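Side-chain contacts in ReP1-NCXSQ (Loligo pealei, PDB 3PPT), which binds fatty acids such as palmitoleate in its beta-barrel, also binds polyphosphoinositides, and when phosphorylated stimulates the sodium/calcium exchanger of squid optic nerve: residues 18-22 and 23-27; 52-56 and 57-61; 115-119 and 120-124. One frame throughout, in Å; residues are numbered along the deposited sequence.

Contact 1: 18-22 and 23-27; sequences DYMKA and VGVGM
Tyr19 meets Val23 one helical turn on, in backbone and side chain alike. The Val23 N-H returns to Tyr19 O at 3.2 Å, and CG1 of Val23 lies over one face of the phenol ring, 4.0 Å from Tyr19 CZ. With CG anti to the backbone N (chi1 178°), the ring is brought across the Val23 side chain, while its hydroxyl is hydrogen-bonded to Ser101. Met20 O is the main acceptor at the helix end: the Val25 N-H reaches it at 3.0 Å in a fairly straight bond (161°), and Gly24 N and Val23 N add weak ones. Beside this oxygen, Met20 CB packs on CG2 of Val25 at 3.8 Å. Lys21 O accepts the N-H of Gly24 at 3.1 Å. The Val25-to-Met20 and Gly24-to-Lys21 bonds, with the positive phi of Gly24, make a Schellman motif that ends helix 16-23; Gly26 then occupies the N-cap position of helix 27-35. The turn thus belongs to the helix-turn-helix lid of the fatty-acid-binding protein fold: Met20 touches both the bound palmitoleic acid and helix 27-35, whereas Tyr19, Ala22 and Val23 rest on strand 111-118.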
loop_
_atom_site.group_PDB
_atom_site.type_symbol
_atom_site.label_atom_id
_atom_site.label_comp_id
_atom_site.label_asym_id
_atom_site.label_seq_id
_atom_site.Cartn_x
_atom_site.Cartn_y
_atom_site.Cartn_z
ATOM N N ASP A 18 -1.694 7.005 13.493
ATOM C CA ASP A 18 -2.589 6.108 14.221
ATOM C C ASP A 18 -2.668 4.718 13.570
ATOM O O ASP A 18 -2.761 3.718 14.279
ATOM C CB ASP A 18 -3.981 6.725 14.392
ATOM C CG ASP A 18 -4.075 7.627 15.618
ATOM O OD1 ASP A 18 -3.049 7.834 16.307
ATOM O OD2 ASP A 18 -5.177 8.129 15.905
ATOM N N TYR A 19 -2.618 4.655 12.237
ATOM C CA TYR A 19 -2.558 3.375 11.540
ATOM C C TYR A 19 -1.323 2.594 12.019
ATOM O O TYR A 19 -1.413 1.420 12.414
ATOM C CB TYR A 19 -2.545 3.552 10.006
ATOM C CG TYR A 19 -2.423 2.208 9.318
ATOM C CD1 TYR A 19 -3.555 1.459 9.019
ATOM C CD2 TYR A 19 -1.175 1.661 9.019
ATOM C CE1 TYR A 19 -3.449 0.213 8.447
ATOM C CE2 TYR A 19 -1.063 0.414 8.452
ATOM C CZ TYR A 19 -2.202 -0.305 8.169
ATOM O OH TYR A 19 -2.099 -1.553 7.614
ATOM N N MET A 20 -0.159 3.241 11.976
ATOM C CA MET A 20 1.065 2.586 12.409
ATOM C C MET A 20 1.031 2.173 13.884
ATOM O O MET A 20 1.498 1.093 14.222
ATOM C CB MET A 20 2.277 3.470 12.130
ATOM C CG MET A 20 2.605 3.576 10.639
ATOM S SD MET A 20 4.184 4.377 10.356
ATOM C CE MET A 20 3.785 6.069 10.804
ATOM N N LYS A 21 0.478 3.015 14.757
ATOM C CA LYS A 21 0.346 2.639 16.164
ATOM C C LYS A 21 -0.516 1.388 16.313
ATOM O O LYS A 21 -0.192 0.502 17.096
ATOM C CB LYS A 21 -0.228 3.787 16.991
ATOM C CG LYS A 21 0.761 4.923 17.216
ATOM C CD LYS A 21 0.143 6.040 18.043
ATOM C CE LYS A 21 1.140 7.160 18.254
ATOM N NZ LYS A 21 0.540 8.291 19.011
ATOM N N ALA A 22 -1.585 1.297 15.526
ATOM C CA ALA A 22 -2.516 0.178 15.632
ATOM C C ALA A 22 -1.861 -1.132 15.207
ATOM O O ALA A 22 -2.205 -2.187 15.733
ATOM C CB ALA A 22 -3.764 0.441 14.820
ATOM N N VAL A 23 -0.910 -1.077 14.276
ATOM C CA VAL A 23 -0.239 -2.310 13.857
ATOM C C VAL A 23 1.047 -2.566 14.643
ATOM O O VAL A 23 1.698 -3.587 14.448
ATOM C CB VAL A 23 0.010 -2.399 12.323
ATOM C CG1 VAL A 23 -1.294 -2.221 11.563
ATOM C CG2 VAL A 23 1.054 -1.383 11.863
ATOM N N GLY A 24 1.405 -1.647 15.537
ATOM C CA GLY A 24 2.497 -1.887 16.467
ATOM C C GLY A 24 3.857 -1.332 16.076
ATOM O O GLY A 24 4.875 -1.753 16.629
ATOM N N VAL A 25 3.898 -0.384 15.141
ATOM C CA VAL A 25 5.179 0.197 14.726
ATOM C C VAL A 25 5.793 1.001 15.869
ATOM O O VAL A 25 5.105 1.769 16.537
ATOM C CB VAL A 25 5.025 1.087 13.473
ATOM C CG1 VAL A 25 6.379 1.582 13.001
ATOM C CG2 VAL A 25 4.308 0.315 12.360
ATOM N N GLY A 26 7.092 0.813 16.090
ATOM C CA GLY A 26 7.809 1.501 17.138
ATOM C C GLY A 26 8.045 2.968 16.853
ATOM O O GLY A 26 7.866 3.454 15.744
ATOM N N MET A 27 8.492 3.668 17.876
ATOM C CA MET A 27 8.639 5.113 17.822
ATOM C C MET A 27 9.576 5.612 16.718
ATOM O O MET A 27 9.237 6.525 15.953
ATOM C CB MET A 27 9.139 5.589 19.179
ATOM C CG MET A 27 9.432 7.046 19.237
ATOM S SD MET A 27 9.957 7.478 20.888
ATOM C CE MET A 27 10.283 9.215 20.633
HETATM O O HOH W 1 2.917 1.302 18.254
#

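Contact 2: 52-56 and 57-61; sequences KTSTT and FKTTD. With PAM (palmitoleic acid), chain B.
Lys52 and Asp61 run side by side from a non-hydrogen-bonded pair of the hairpin and join in a salt bridge, Lys52 NZ to Asp61 OD1 at 2.6 Å. The lysine chain, bent at chi3 and chi4 (-66° and -69°), curls round OD1 and meets it on the syn side, 16° out of the carboxylate plane. Backbone bonds pair Thr53 with Thr60 in both directions. Nearer the turn, Lys58 O accepts two donors of one residue: Thr55 N, and Thr55 OG1 at 2.7 Å, the hydroxyl arriving in the carbonyl plane on a lone pair. That same OG1 accepts the Phe57 N-H at 3.3 Å. Waters bridge two further hydroxyl sites: one links Thr53 OG1 to Thr60 OG1, the other Thr59 OG1 to Thr55 O. Contacts with the Phe57 ring form a third group. Thr55 OG1 sits 3.3 Å above the middle of one face, and Thr55 CB makes a CH-pi contact with it; C12 of palmitoleic acid comes to the ring edge, 3.6 Å from Phe57 CE1. The far end of the ligand, C16, lies 3.1 Å from Thr53 O and equally near Lys58 O. Hydroxyls thus occur on both faces of the hairpin, with the salt bridge on the Lys52 and Asp61 face and the lipid tail by Thr53 and Thr60, while Thr55 ties the turn together by donating and accepting through one oxygen.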
loop_
_atom_site.group_PDB
_atom_site.type_symbol
_atom_site.label_atom_id
_atom_site.label_comp_id
_atom_site.label_asym_id
_atom_site.label_seq_id
_atom_site.Cartn_x
_atom_site.Cartn_y
_atom_site.Cartn_z
ATOM N N LYS A 52 6.334 -2.061 -5.935
ATOM C CA LYS A 52 7.545 -1.671 -5.220
ATOM C C LYS A 52 7.284 -0.345 -4.527
ATOM O O LYS A 52 6.948 0.648 -5.178
ATOM C CB LYS A 52 8.739 -1.534 -6.180
ATOM C CG LYS A 52 10.010 -1.057 -5.472
ATOM C CD LYS A 52 11.168 -0.771 -6.433
ATOM C CE LYS A 52 11.660 -2.012 -7.125
ATOM N NZ LYS A 52 12.340 -2.946 -6.192
ATOM N N THR A 53 7.437 -0.329 -3.205
ATOM C CA THR A 53 7.268 0.902 -2.436
ATOM C C THR A 53 8.623 1.290 -1.889
ATOM O O THR A 53 9.230 0.512 -1.155
ATOM C CB THR A 53 6.268 0.735 -1.269
ATOM O OG1 THR A 53 5.033 0.205 -1.776
ATOM C CG2 THR A 53 6.004 2.074 -0.599
ATOM N N SER A 54 9.093 2.478 -2.260
ATOM C CA SER A 54 10.469 2.895 -1.965
ATOM C C SER A 54 10.518 4.142 -1.098
ATOM O O SER A 54 9.756 5.082 -1.315
ATOM C CB SER A 54 11.217 3.201 -3.273
ATOM O OG SER A 54 11.228 2.111 -4.185
ATOM N N THR A 55 11.430 4.149 -0.128
ATOM C CA THR A 55 11.763 5.336 0.655
ATOM C C THR A 55 13.282 5.385 0.803
ATOM O O THR A 55 13.977 4.482 0.355
ATOM C CB THR A 55 11.156 5.281 2.077
ATOM O OG1 THR A 55 11.779 4.221 2.817
ATOM C CG2 THR A 55 9.635 5.080 2.042
ATOM N N THR A 56 13.791 6.402 1.490
ATOM C CA THR A 56 15.235 6.499 1.681
ATOM C C THR A 56 15.788 5.458 2.649
ATOM O O THR A 56 16.999 5.236 2.670
ATOM C CB THR A 56 15.655 7.884 2.183
ATOM O OG1 THR A 56 15.081 8.128 3.473
ATOM C CG2 THR A 56 15.236 8.972 1.215
ATOM N N PHE A 57 14.917 4.842 3.454
ATOM C CA PHE A 57 15.359 3.954 4.532
ATOM C C PHE A 57 14.880 2.512 4.387
ATOM O O PHE A 57 15.400 1.635 5.063
ATOM C CB PHE A 57 14.930 4.503 5.902
ATOM C CG PHE A 57 13.446 4.674 6.044
ATOM C CD1 PHE A 57 12.651 3.648 6.544
ATOM C CD2 PHE A 57 12.842 5.860 5.661
ATOM C CE1 PHE A 57 11.273 3.811 6.661
ATOM C CE2 PHE A 57 11.478 6.024 5.766
ATOM C CZ PHE A 57 10.688 5.000 6.267
ATOM N N LYS A 58 13.894 2.270 3.523
ATOM C CA LYS A 58 13.292 0.942 3.389
ATOM C C LYS A 58 12.522 0.819 2.083
ATOM O O LYS A 58 11.808 1.737 1.688
ATOM C CB LYS A 58 12.322 0.681 4.556
ATOM C CG LYS A 58 11.592 -0.673 4.524
ATOM C CD LYS A 58 12.555 -1.820 4.773
ATOM C CE LYS A 58 11.846 -3.161 4.795
ATOM N NZ LYS A 58 12.787 -4.268 5.135
ATOM N N THR A 59 12.654 -0.329 1.430
ATOM C CA THR A 59 11.861 -0.649 0.243
ATOM C C THR A 59 11.147 -1.972 0.448
ATOM O O THR A 59 11.719 -2.909 1.014
ATOM C CB THR A 59 12.760 -0.740 -0.995
ATOM O OG1 THR A 59 13.265 0.562 -1.287
ATOM C CG2 THR A 59 11.993 -1.238 -2.220
ATOM N N THR A 60 9.888 -2.037 0.030
ATOM C CA THR A 60 9.166 -3.298 -0.017
ATOM C C THR A 60 8.853 -3.649 -1.459
ATOM O O THR A 60 8.644 -2.773 -2.302
ATOM C CB THR A 60 7.843 -3.251 0.769
ATOM O OG1 THR A 60 7.004 -2.209 0.251
ATOM C CG2 THR A 60 8.117 -3.014 2.235
ATOM N N ASP A 61 8.828 -4.948 -1.722
ATOM C CA ASP A 61 8.472 -5.475 -3.021
ATOM C C ASP A 61 7.523 -6.624 -2.820
ATOM O O ASP A 61 7.795 -7.536 -2.030
ATOM C CB ASP A 61 9.709 -6.004 -3.737
ATOM C CG ASP A 61 10.614 -4.912 -4.188
ATOM O OD1 ASP A 61 10.269 -4.251 -5.186
ATOM O OD2 ASP A 61 11.666 -4.717 -3.548
HETATM C C1 PAM B . 2.049 3.629 1.786
HETATM O O1 PAM B . 2.333 2.842 0.848
HETATM O O2 PAM B . 1.941 4.863 1.595
HETATM C C2 PAM B . 1.824 3.099 3.193
HETATM C C3 PAM B . 2.230 1.643 3.373
HETATM C C4 PAM B . 2.038 1.200 4.822
HETATM C C5 PAM B . 2.593 -0.210 5.024
HETATM C C6 PAM B . 2.419 -0.764 6.435
HETATM C C7 PAM B . 3.041 0.133 7.498
HETATM C C8 PAM B . 4.542 0.276 7.288
HETATM C C9 PAM B . 5.119 1.197 8.333
HETATM C C10 PAM B . 6.417 1.505 8.365
HETATM C C11 PAM B . 7.402 0.961 7.358
HETATM C C12 PAM B . 8.047 2.120 6.614
HETATM C C13 PAM B . 7.525 2.244 5.192
HETATM C C14 PAM B . 8.087 1.135 4.313
HETATM C C15 PAM B . 7.652 1.343 2.869
HETATM C C16 PAM B . 8.785 1.063 1.913
HETATM O O HOH W 2 5.427 -2.564 -1.988
HETATM O O HOH W 3 14.854 1.819 0.456
#

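Contact 3: 115-119 and 120-124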
loop_
_atom_site.group_PDB
_atom_site.type_symbol
_atom_site.label_atom_id
_atom_site.label_comp_id
_atom_site.label_asym_id
_atom_site.label_seq_id
_atom_site.Cartn_x
_atom_site.Cartn_y
_atom_site.Cartn_z
ATOM N N ILE A 115 -6.318 3.675 0.743
ATOM C CA ILE A 115 -6.998 3.700 2.032
ATOM C C ILE A 115 -6.565 2.487 2.832
ATOM O O ILE A 115 -6.647 1.356 2.354
ATOM C CB ILE A 115 -8.527 3.721 1.869
ATOM C CG1 ILE A 115 -8.945 4.955 1.063
ATOM C CG2 ILE A 115 -9.207 3.729 3.224
ATOM C CD1 ILE A 115 -10.414 5.013 0.731
ATOM N N LEU A 116 -6.063 2.738 4.036
ATOM C CA LEU A 116 -5.549 1.689 4.905
ATOM C C LEU A 116 -6.446 1.597 6.117
ATOM O O LEU A 116 -6.628 2.585 6.832
ATOM C CB LEU A 116 -4.114 1.992 5.347
ATOM C CG LEU A 116 -3.072 2.174 4.231
ATOM C CD1 LEU A 116 -3.034 3.606 3.732
ATOM C CD2 LEU A 116 -1.688 1.747 4.714
ATOM N N LYS A 117 -7.007 0.418 6.357
ATOM C CA LYS A 117 -7.905 0.231 7.493
ATOM C C LYS A 117 -7.439 -0.891 8.414
ATOM O O LYS A 117 -7.121 -1.993 7.962
ATOM C CB LYS A 117 -9.333 -0.052 7.020
ATOM C CG LYS A 117 -9.963 1.081 6.234
ATOM C CD LYS A 117 -11.404 0.759 5.869
ATOM C CE LYS A 117 -11.987 1.793 4.920
ATOM N NZ LYS A 117 -13.376 1.437 4.504
ATOM N N VAL A 118 -7.402 -0.599 9.710
ATOM C CA VAL A 118 -7.042 -1.588 10.716
ATOM C C VAL A 118 -7.896 -1.285 11.932
ATOM O O VAL A 118 -8.005 -0.129 12.337
ATOM C CB VAL A 118 -5.532 -1.548 11.081
ATOM C CG1 VAL A 118 -5.103 -0.175 11.565
ATOM C CG2 VAL A 118 -5.203 -2.612 12.119
ATOM N N ASN A 119 -8.529 -2.312 12.495
ATOM C CA ASN A 119 -9.423 -2.117 13.620
ATOM C C ASN A 119 -10.359 -0.955 13.315
ATOM O O ASN A 119 -11.035 -0.967 12.291
ATOM C CB ASN A 119 -8.616 -1.897 14.900
ATOM C CG ASN A 119 -7.747 -3.091 15.244
ATOM O OD1 ASN A 119 -8.098 -4.231 14.940
ATOM N ND2 ASN A 119 -6.602 -2.836 15.871
ATOM N N ASP A 120 -10.351 0.075 14.153
ATOM C CA ASP A 120 -11.223 1.222 13.922
ATOM C C ASP A 120 -10.543 2.422 13.276
ATOM O O ASP A 120 -11.123 3.506 13.215
ATOM C CB ASP A 120 -11.863 1.644 15.235
ATOM C CG ASP A 120 -12.653 0.538 15.853
ATOM O OD1 ASP A 120 -13.666 0.140 15.240
ATOM O OD2 ASP A 120 -12.250 0.057 16.930
ATOM N N VAL A 121 -9.323 2.227 12.795
ATOM C CA VAL A 121 -8.546 3.310 12.222
ATOM C C VAL A 121 -8.680 3.288 10.706
ATOM O O VAL A 121 -8.612 2.224 10.081
ATOM C CB VAL A 121 -7.058 3.175 12.594
ATOM C CG1 VAL A 121 -6.212 4.172 11.806
ATOM C CG2 VAL A 121 -6.868 3.368 14.084
ATOM N N VAL A 122 -8.888 4.465 10.125
ATOM C CA VAL A 122 -8.853 4.622 8.678
ATOM C C VAL A 122 -7.818 5.675 8.335
ATOM O O VAL A 122 -7.815 6.767 8.909
ATOM C CB VAL A 122 -10.217 5.040 8.097
ATOM C CG1 VAL A 122 -10.142 5.115 6.577
ATOM C CG2 VAL A 122 -11.316 4.072 8.542
ATOM N N CYS A 123 -6.923 5.327 7.418
ATOM C CA CYS A 123 -5.884 6.241 6.970
ATOM C C CYS A 123 -6.031 6.426 5.471
ATOM O O CYS A 123 -6.261 5.456 4.745
ATOM C CB CYS A 123 -4.504 5.671 7.324
ATOM S SG CYS A 123 -3.107 6.371 6.402
ATOM N N THR A 124 -5.911 7.667 5.012
ATOM C CA THR A 124 -6.023 7.960 3.586
ATOM C C THR A 124 -4.737 8.587 3.101
ATOM O O THR A 124 -4.304 9.608 3.629
ATOM C CB THR A 124 -7.189 8.923 3.287
ATOM O OG1 THR A 124 -8.416 8.315 3.694
ATOM C CG2 THR A 124 -7.277 9.242 1.789
HETATM O O HOH W 4 -10.965 0.690 10.095
#
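Leu116 and Cys123 face each other as a hydrogen-bonded antiparallel pair, Leu116 N to Cys123 O and Cys123 N to Leu116 O both at 2.8 Å. From this pair the leucine side chain can be traced outward. Its CB lies 4.2 Å from Cys123 CB, with Cys123 O at a similar distance. CG stands beside the backbone N, opposite the carbonyl carbon (chi1 -58°), and from there CD1 reaches across to the partner strand, 3.8 Å from Cys123 SG. The thiol comes to meet it because SG is turned away from its own backbone N (chi1 161°). Towards the turn on the same face, Val118 and Val121 lie side by side, Val118 CG1 touching Val121 CB at 4.0 Å. The other face carries a diagonal contact, Ile115 CG2 on Val122 CG1 at 3.7 Å, with the aliphatic part of Lys117 alongside the same valine. The hairpin closes in a type II' beta turn from Val118 to Val121, bound by Val121 N to Val118 O at 2.7 Å; Asn119 takes the positive phi (47°) at its first corner. One water donates to both Asn119 O and Val121 O, bridging the turn to the strand. Beyond the hairpin, strand 101-108 continues the sheet next to strand 111-118. Leu116 touches the bound palmitoleic acid, and helix 16-23 lies against the Leu116 face, with Tyr19 packed on Leu116 and Val118 and Phe16 on Cys123.

Contacts 1 and 3 are both partly buried and touch directly, where the first lid helix rests on the hairpin of strands 111-118 and 121-130. Contact 2 is a surface contact that touches neither, its centre about 21 Å from that of contact 3 and across the chain's centre, although both hairpins belong to the same sheet. Their chemistry differs accordingly. The hairpin beneath the helix meets it with aliphatic side chains, contact 2 relies on threonine hydroxyls, waters and an ion pair, and contact 1 combines backbone capping of a helix end with apolar packing. Contacts 1 and 3 each give one residue to the palmitoleic acid pocket, contact 2 several.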